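Local coordinates for protein acidocalcisomal pyrophosphatase (Trypanosoma brucei brucei, PDB 5C5V) that probably hydrolyses inorganic diphosphate with the aid of magnesium ions, joining an EF-hand region to a catalytic pyrophosphatase domain, at residues C33-R38 against S84-M89; L247-I250 against M255-K258. All coordinates share one frame; numbering follows the deposited sequence.

Interaction 1: C33-R38 against S84-M89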
# COMPACT_ATOMS: atom_id res chain seq x y z
N CYS A 33 -22.65 11.79 -45.95
CA CYS A 33 -22.57 12.52 -47.21
C CYS A 33 -22.64 14.03 -47.00
O CYS A 33 -21.89 14.78 -47.62
CB CYS A 33 -23.70 12.09 -48.17
SG CYS A 33 -23.47 10.45 -48.88
N ARG A 34 -23.54 14.48 -46.13
CA ARG A 34 -23.58 15.88 -45.75
C ARG A 34 -22.26 16.32 -45.11
O ARG A 34 -21.86 17.47 -45.23
CB ARG A 34 -24.74 16.13 -44.78
CG ARG A 34 -24.97 17.60 -44.44
N TYR A 35 -21.57 15.40 -44.43
CA TYR A 35 -20.31 15.74 -43.79
C TYR A 35 -19.13 15.74 -44.78
O TYR A 35 -18.38 16.72 -44.86
CB TYR A 35 -20.01 14.78 -42.64
CG TYR A 35 -18.61 14.88 -42.08
CD1 TYR A 35 -18.21 16.00 -41.35
CD2 TYR A 35 -17.69 13.87 -42.28
CE1 TYR A 35 -16.93 16.10 -40.84
CE2 TYR A 35 -16.41 13.96 -41.77
CZ TYR A 35 -16.03 15.08 -41.05
OH TYR A 35 -14.75 15.17 -40.55
N LEU A 36 -18.97 14.66 -45.53
CA LEU A 36 -17.89 14.55 -46.51
C LEU A 36 -18.02 15.65 -47.56
O LEU A 36 -17.02 16.16 -48.07
CB LEU A 36 -17.91 13.18 -47.17
CG LEU A 36 -17.43 12.05 -46.26
CD1 LEU A 36 -17.60 10.71 -46.95
CD2 LEU A 36 -15.96 12.25 -45.88
N GLY A 37 -19.26 16.00 -47.85
CA GLY A 37 -19.65 16.97 -48.85
C GLY A 37 -19.58 18.42 -48.41
O GLY A 37 -19.85 19.33 -49.19
N ARG A 38 -19.19 18.65 -47.17
CA ARG A 38 -19.16 19.99 -46.61
C ARG A 38 -18.25 20.96 -47.38
O ARG A 38 -18.51 22.15 -47.43
CB ARG A 38 -18.72 19.92 -45.14
CG ARG A 38 -18.94 21.19 -44.34
CD ARG A 38 -18.55 21.02 -42.87
NE ARG A 38 -19.44 20.09 -42.17
CZ ARG A 38 -20.48 20.47 -41.42
NH1 ARG A 38 -20.76 21.76 -41.26
NH2 ARG A 38 -21.24 19.55 -40.82
N SER A 84 -9.12 14.53 -42.26
CA SER A 84 -7.84 14.33 -41.60
C SER A 84 -7.70 15.21 -40.37
O SER A 84 -7.18 14.79 -39.35
CB SER A 84 -6.69 14.60 -42.57
OG SER A 84 -5.47 14.09 -42.06
N ALA A 85 -8.18 16.45 -40.46
CA ALA A 85 -8.12 17.37 -39.33
C ALA A 85 -8.97 16.88 -38.15
O ALA A 85 -8.58 17.03 -36.98
CB ALA A 85 -8.57 18.75 -39.76
N ASP A 86 -10.12 16.31 -38.46
CA ASP A 86 -11.07 15.90 -37.44
C ASP A 86 -10.78 14.51 -36.86
O ASP A 86 -11.05 14.26 -35.70
CB ASP A 86 -12.49 15.93 -38.01
CG ASP A 86 -13.01 17.33 -38.17
OD1 ASP A 86 -12.53 18.22 -37.44
OD2 ASP A 86 -13.92 17.55 -39.01
N PHE A 87 -10.21 13.62 -37.66
CA PHE A 87 -10.14 12.23 -37.28
C PHE A 87 -8.75 11.61 -37.28
O PHE A 87 -8.60 10.43 -36.96
CB PHE A 87 -11.07 11.40 -38.18
CG PHE A 87 -12.52 11.57 -37.84
CD1 PHE A 87 -13.08 10.86 -36.78
CD2 PHE A 87 -13.32 12.43 -38.57
CE1 PHE A 87 -14.41 11.01 -36.45
CE2 PHE A 87 -14.66 12.59 -38.25
CZ PHE A 87 -15.20 11.88 -37.19
N SER A 88 -7.73 12.38 -37.63
CA SER A 88 -6.36 11.87 -37.50
C SER A 88 -5.88 12.09 -36.08
O SER A 88 -6.35 13.00 -35.39
CB SER A 88 -5.42 12.53 -38.50
OG SER A 88 -5.25 13.90 -38.20
N MET A 89 -4.93 11.28 -35.63
CA MET A 89 -4.41 11.42 -34.29
C MET A 89 -3.47 12.62 -34.18
O MET A 89 -2.79 12.98 -35.14
CB MET A 89 -3.68 10.15 -33.88
CG MET A 89 -4.57 8.92 -33.81
SD MET A 89 -5.83 9.01 -32.49
CE MET A 89 -6.80 7.55 -32.86
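Tyr-35 reaches from the last turn of helix 26-36 to Asp-86 and Phe-87 at the end of helix 73-87. The backbones stay well apart, with the CA atoms of Tyr-35 and Asp-86 11.2 Å from each other, so the span is bridged largely by the Tyr-35 side chain, met by those of Asp-86 and Phe-87. Its CB already points toward the other helix, and with CG swung anti to the backbone N (chi1 169°) the ring carries straight on across. Along the ring, Tyr-35 CE1 comes within 3.8 Å of Asp-86 OD2, while Tyr-35 CE2 on the other edge lies 4.2 Å from Phe-87 CE2. Tyr-35 CZ, further out, is 4.0 Å from that same Phe-87 CE2. At the tip, Tyr-35 OH donates to Asp-86 OD2 over 3.0 Å. The carboxylate meets the phenol at its edge, its plane only 28° from that of the ring, and accepts the hydrogen bond on the anti lone pair of OD2, the one facing away from OD1.

The order of elements in this part of the chain, from helix 3-14 through strands 23-24 and 59-60 to helix 61-69, is consistent with paired EF-hands, and helix 73-87 follows them. The contact joins the end of helix 73-87 to helix 26-36, while Leu-12 of helix 3-14 touches both aromatic side chains.

Tyr-35 OH also lies at the edge of the phenylalanine ring, 3.5 Å from Phe-87 CE2. OD2 of Asp-86 has a second partner, a salt bridge to Lys-338 of the second subunit, and this cation would be expected to favour the ionised carboxylate. The ring of Phe-87 meets His-331 of that same neighbouring subunit, with planes at about 25°.

Interaction 2: L247-I250 against M255-K258. With MG (magnesium ion), chain E; MG (magnesium ion), chain D; 2PN (imidodiphosphoric acid), chain C.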
# COMPACT_ATOMS: atom_id res chain seq x y z
N LEU A 247 24.18 7.53 -5.81
CA LEU A 247 25.42 7.15 -5.15
C LEU A 247 26.62 7.39 -6.05
O LEU A 247 26.64 6.93 -7.19
CB LEU A 247 25.37 5.68 -4.73
CG LEU A 247 26.60 5.16 -3.99
CD1 LEU A 247 26.82 5.95 -2.71
CD2 LEU A 247 26.44 3.66 -3.69
N GLY A 248 27.61 8.12 -5.55
CA GLY A 248 28.77 8.49 -6.34
C GLY A 248 29.84 7.42 -6.44
O GLY A 248 30.99 7.64 -6.08
N MET A 249 29.47 6.26 -6.96
CA MET A 249 30.42 5.17 -7.14
C MET A 249 31.51 5.51 -8.16
O MET A 249 31.20 5.94 -9.28
CB MET A 249 29.68 3.92 -7.59
CG MET A 249 30.58 2.74 -7.87
SD MET A 249 29.59 1.28 -8.29
CE MET A 249 30.88 0.08 -8.64
N ILE A 250 32.76 5.31 -7.76
CA ILE A 250 33.91 5.36 -8.68
C ILE A 250 34.38 3.93 -8.91
O ILE A 250 34.90 3.28 -8.01
CB ILE A 250 35.09 6.20 -8.11
CG1 ILE A 250 34.60 7.50 -7.47
CG2 ILE A 250 36.14 6.47 -9.19
CD1 ILE A 250 33.81 8.33 -8.38
N MET A 255 33.95 7.44 -13.26
CA MET A 255 32.71 7.87 -12.60
C MET A 255 31.58 6.92 -12.99
O MET A 255 31.38 6.61 -14.16
CB MET A 255 32.34 9.31 -12.96
CG MET A 255 31.39 9.97 -11.97
SD MET A 255 32.18 10.34 -10.38
CE MET A 255 31.00 9.63 -9.23
N ASP A 256 30.86 6.42 -12.00
CA ASP A 256 29.89 5.37 -12.24
C ASP A 256 28.70 5.53 -11.31
O ASP A 256 28.37 4.62 -10.54
CB ASP A 256 30.56 4.01 -12.07
CG ASP A 256 29.88 2.92 -12.84
OD1 ASP A 256 29.07 3.24 -13.75
OD2 ASP A 256 30.17 1.73 -12.56
N TRP A 257 28.07 6.70 -11.39
CA TRP A 257 26.90 7.04 -10.60
C TRP A 257 25.91 5.90 -10.57
O TRP A 257 25.67 5.25 -11.58
CB TRP A 257 26.17 8.27 -11.16
CG TRP A 257 26.96 9.52 -11.23
CD1 TRP A 257 27.47 10.11 -12.35
CD2 TRP A 257 27.30 10.38 -10.13
NE1 TRP A 257 28.12 11.27 -12.02
CE2 TRP A 257 28.03 11.47 -10.67
CE3 TRP A 257 27.07 10.34 -8.75
CZ2 TRP A 257 28.52 12.50 -9.88
CZ3 TRP A 257 27.56 11.37 -7.97
CH2 TRP A 257 28.28 12.44 -8.53
N LYS A 258 25.33 5.68 -9.39
CA LYS A 258 24.28 4.69 -9.23
C LYS A 258 23.03 5.38 -8.73
O LYS A 258 22.93 5.73 -7.55
CB LYS A 258 24.71 3.58 -8.28
CG LYS A 258 25.87 2.73 -8.78
CD LYS A 258 25.42 1.74 -9.84
CE LYS A 258 26.59 0.90 -10.33
NZ LYS A 258 27.56 1.70 -11.11
MG MG E . 28.30 1.90 -15.07
MG MG D . 30.49 -0.14 -13.18
P1 2PN C . 29.92 -3.20 -14.17
O1 2PN C . 30.37 -3.86 -15.50
O2 2PN C . 30.93 -2.07 -13.82
O3 2PN C . 29.83 -4.30 -13.07
N1 2PN C . 28.41 -2.61 -14.35
P2 2PN C . 28.03 -1.30 -15.26
O4 2PN C . 28.57 -1.47 -16.72
O5 2PN C . 28.70 -0.10 -14.62
O6 2PN C . 26.57 -1.13 -15.30
O HOH W 1 29.18 -0.96 -11.78
O HOH W 2 31.79 0.56 -14.85
O HOH W 3 27.47 3.67 -16.10
O HOH W 4 27.85 1.03 -16.73
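Residues 247-250 and 255-258 run antiparallel as the two arms of a beta hairpin, with Leu-247 and Lys-258 forming a hydrogen-bonded pair, N to O at 2.8 Å in each direction, and Ile-250 facing Met-255 in a non-hydrogen-bonded pair. Between them Gly-248 makes an inverse gamma turn, and Asp-256 N resumes the bonding by donating to Met-249 O. The indole of Trp-257 turns back toward this kink, its CE3 3.5 Å from Gly-248 CA. Over the centre of one indole face sits Met-255 CE, which also meets Ile-250 CD1, though their modelled separation is doubtfully short.

On the other side of the hairpin the extended chain of Met-249 crosses Lys-258, bringing SD 3.5 Å from Lys-258 NZ. The lysine is folded at chi2 (-76°) and chi4 (-69°), which curls its ammonium back to Asp-256: Lys-258 NZ donates to Asp-256 O from above the carbonyl plane and forms a salt bridge with Asp-256 OD2 at 3.0 Å. Water 1 and Asp-224 OD2 take further bonds from NZ. The Asp-256 carboxylate bridges two magnesium ions, OD1 binding one at 2.0 Å and OD2 the other at 2.0 Å. Oxygen O5 of the imidodiphosphate bridges the same pair, so the aspartate and the substrate analogue share both metals. Asp-219 and Asp-224 join it on the first ion, Asp-251 on the second.

Strand 306-307 pairs with the 247-250 arm, helix 285-295 lies against Leu-247 and Met-249, and helix 316-336 covers Trp-257.

Overall arrangement
Interaction 1 comes first along the chain and is complete before interaction 2 begins. Their centres are 55 Å apart on opposite sides of the chain's centre, and their nearest atoms are about 37 Å from each other. They share no helix or strand: interaction 1 lies in the helical, EF-hand-like region at the N-terminal end, interaction 2 in the mixed sheet of the pyrophosphatase domain, beside the bound imidodiphosphate. The first also borders the second subunit, whereas no other protein chain of the assembly touches the second. The pair thus samples two distinct parts of the protein, one far from the metal centre and one built into it.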